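Local coordinates for YesW protein (PDB 2ZUX) that cleaves type I rhamnogalacturonan of plant cell walls by endo-type elimination, using a calcium-rich beta-propeller, at residues 292-297 and 339-344. Sequence-based numbering, arbitrary orientation.
Sequences TMLVAY and DEIIFG. With CA (calcium ion), chain K; CA (calcium ion), chain L.
Segments 292-297 and 339-344 lie face to face rather than edge to edge: the nearest alpha carbons across them, those of Leu294 and Phe343, are 9.7 Å apart, and no hydrogen bond joins the two. They belong to successive four-stranded antiparallel sheets, as expected of neighbouring blades of the beta-propeller, and only side chains meet between them. Thr292 and Phe343 extend toward each other, the methyl CG2 of Thr292 standing 3.5 Å from CE2 of the Phe343 ring. In Thr292 this methyl is anti to the backbone N, whereas OG1 lies beside that N and hydrogen-bonds to the carbonyl oxygen of Ala290, so its own chain occupies the polar branch while the apolar one meets the ring. Phe343 reaches across with CG anti to its backbone N (chi1 -165°), carrying up a ring that has Thr292 CG2 and Leu294 CD2 both obliquely to the same side of its plane. Leu294 runs alongside the Phe343 side chain, pointing the other way, its CD2 3.9 Å from Phe343 CD1. Leu294 CD2 also meets Ile341 CG2 tip to tip, at 4.2 Å. All four touching residues are buried; Met346 and Val348 of strand 346-348 also pack on Leu294, and Trp308 on Ile341. Residue alternation along strand 340-343 sends Ile341 and Phe343 into this interface and Glu340 to a double calcium site shared with Asp334 and Asp336. There Glu340 OE2 bridges both ions, 2.4 Å from the calcium of chain K and 2.3 Å from that of chain L, and OE1 gives the latter a second bond of 2.4 Å.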
loop_
_atom_site.group_PDB
_atom_site.type_symbol
_atom_site.label_atom_id
_atom_site.label_comp_id
_atom_site.label_asym_id
_atom_site.label_seq_id
_atom_site.Cartn_x
_atom_site.Cartn_y
_atom_site.Cartn_z
ATOM N N THR A 292 12.204 -13.840 14.757
ATOM C CA THR A 292 11.916 -12.990 13.617
ATOM C C THR A 292 12.968 -13.224 12.548
ATOM O O THR A 292 14.168 -13.244 12.841
ATOM C CB THR A 292 11.951 -11.510 14.051
ATOM O OG1 THR A 292 10.943 -11.280 15.036
ATOM C CG2 THR A 292 11.714 -10.582 12.878
ATOM N N MET A 293 12.519 -13.417 11.308
ATOM C CA MET A 293 13.437 -13.564 10.181
ATOM C C MET A 293 12.992 -12.706 9.012
ATOM O O MET A 293 11.794 -12.525 8.779
ATOM C CB MET A 293 13.547 -15.021 9.734
ATOM C CG MET A 293 14.108 -15.968 10.782
ATOM S SD MET A 293 14.279 -17.656 10.180
ATOM C CE MET A 293 15.596 -17.467 8.981
ATOM N N LEU A 294 13.970 -12.175 8.283
ATOM C CA LEU A 294 13.733 -11.431 7.047
ATOM C C LEU A 294 14.683 -11.950 5.994
ATOM O O LEU A 294 15.862 -12.147 6.276
ATOM C CB LEU A 294 13.964 -9.926 7.229
ATOM C CG LEU A 294 13.060 -9.151 8.194
ATOM C CD1 LEU A 294 13.581 -9.222 9.627
ATOM C CD2 LEU A 294 12.964 -7.700 7.764
ATOM N N VAL A 295 14.173 -12.183 4.790
ATOM C CA VAL A 295 15.006 -12.617 3.672
ATOM C C VAL A 295 14.745 -11.711 2.481
ATOM O O VAL A 295 13.598 -11.340 2.214
ATOM C CB VAL A 295 14.731 -14.092 3.294
ATOM C CG1 VAL A 295 15.583 -14.523 2.112
ATOM C CG2 VAL A 295 15.009 -15.022 4.478
ATOM N N ALA A 296 15.819 -11.346 1.786
ATOM C CA ALA A 296 15.762 -10.522 0.593
ATOM C C ALA A 296 16.096 -11.339 -0.645
ATOM O O ALA A 296 16.981 -12.207 -0.610
ATOM C CB ALA A 296 16.707 -9.356 0.716
ATOM N N TYR A 297 15.374 -11.052 -1.724
ATOM C CA TYR A 297 15.554 -11.712 -3.012
ATOM C C TYR A 297 15.604 -10.700 -4.143
ATOM O O TYR A 297 15.014 -9.624 -4.049
ATOM C CB TYR A 297 14.372 -12.633 -3.319
ATOM C CG TYR A 297 14.055 -13.702 -2.303
ATOM C CD1 TYR A 297 14.503 -15.003 -2.486
ATOM C CD2 TYR A 297 13.268 -13.423 -1.182
ATOM C CE1 TYR A 297 14.194 -16.000 -1.572
ATOM C CE2 TYR A 297 12.950 -14.416 -0.266
ATOM C CZ TYR A 297 13.421 -15.703 -0.470
ATOM O OH TYR A 297 13.101 -16.688 0.432
ATOM N N ASP A 339 17.392 1.526 0.290
ATOM C CA ASP A 339 16.280 1.387 1.232
ATOM C C ASP A 339 16.608 0.533 2.441
ATOM O O ASP A 339 17.237 -0.515 2.336
ATOM C CB ASP A 339 15.044 0.817 0.530
ATOM C CG ASP A 339 14.386 1.812 -0.393
ATOM O OD1 ASP A 339 14.471 3.032 -0.123
ATOM O OD2 ASP A 339 13.790 1.375 -1.394
ATOM N N GLU A 340 16.152 1.023 3.586
ATOM C CA GLU A 340 16.137 0.278 4.821
ATOM C C GLU A 340 14.702 -0.154 5.119
ATOM O O GLU A 340 13.741 0.314 4.482
ATOM C CB GLU A 340 16.700 1.148 5.944
ATOM C CG GLU A 340 18.236 1.332 5.880
ATOM C CD GLU A 340 18.689 2.323 4.804
ATOM O OE1 GLU A 340 18.074 3.408 4.662
ATOM O OE2 GLU A 340 19.681 2.025 4.078
ATOM N N ILE A 341 14.561 -1.051 6.086
ATOM C CA ILE A 341 13.269 -1.626 6.446
ATOM C C ILE A 341 12.929 -1.211 7.876
ATOM O O ILE A 341 13.703 -1.477 8.799
ATOM C CB ILE A 341 13.306 -3.164 6.344
ATOM C CG1 ILE A 341 13.682 -3.609 4.923
ATOM C CG2 ILE A 341 11.964 -3.765 6.766
ATOM C CD1 ILE A 341 14.335 -4.978 4.850
ATOM N N ILE A 342 11.784 -0.550 8.044
ATOM C CA ILE A 342 11.279 -0.194 9.363
ATOM C C ILE A 342 10.328 -1.311 9.778
ATOM O O ILE A 342 9.211 -1.427 9.257
ATOM C CB ILE A 342 10.570 1.185 9.369
ATOM C CG1 ILE A 342 11.513 2.305 8.890
ATOM C CG2 ILE A 342 10.020 1.508 10.763
ATOM C CD1 ILE A 342 12.812 2.417 9.677
ATOM N N PHE A 343 10.797 -2.162 10.680
ATOM C CA PHE A 343 10.089 -3.374 11.062
ATOM C C PHE A 343 9.552 -3.172 12.480
ATOM O O PHE A 343 10.099 -3.688 13.458
ATOM C CB PHE A 343 11.056 -4.563 10.988
ATOM C CG PHE A 343 10.386 -5.914 11.004
ATOM C CD1 PHE A 343 9.914 -6.491 9.822
ATOM C CD2 PHE A 343 10.241 -6.619 12.195
ATOM C CE1 PHE A 343 9.297 -7.744 9.837
ATOM C CE2 PHE A 343 9.639 -7.868 12.200
ATOM C CZ PHE A 343 9.157 -8.427 11.021
ATOM N N GLY A 344 8.483 -2.386 12.598
ATOM C CA GLY A 344 7.928 -2.060 13.906
ATOM C C GLY A 344 8.927 -1.265 14.723
ATOM O O GLY A 344 9.313 -0.161 14.332
HETATM CA CA CA K . 21.977 1.730 4.536
HETATM CA CA CA L . 19.680 4.040 3.050
#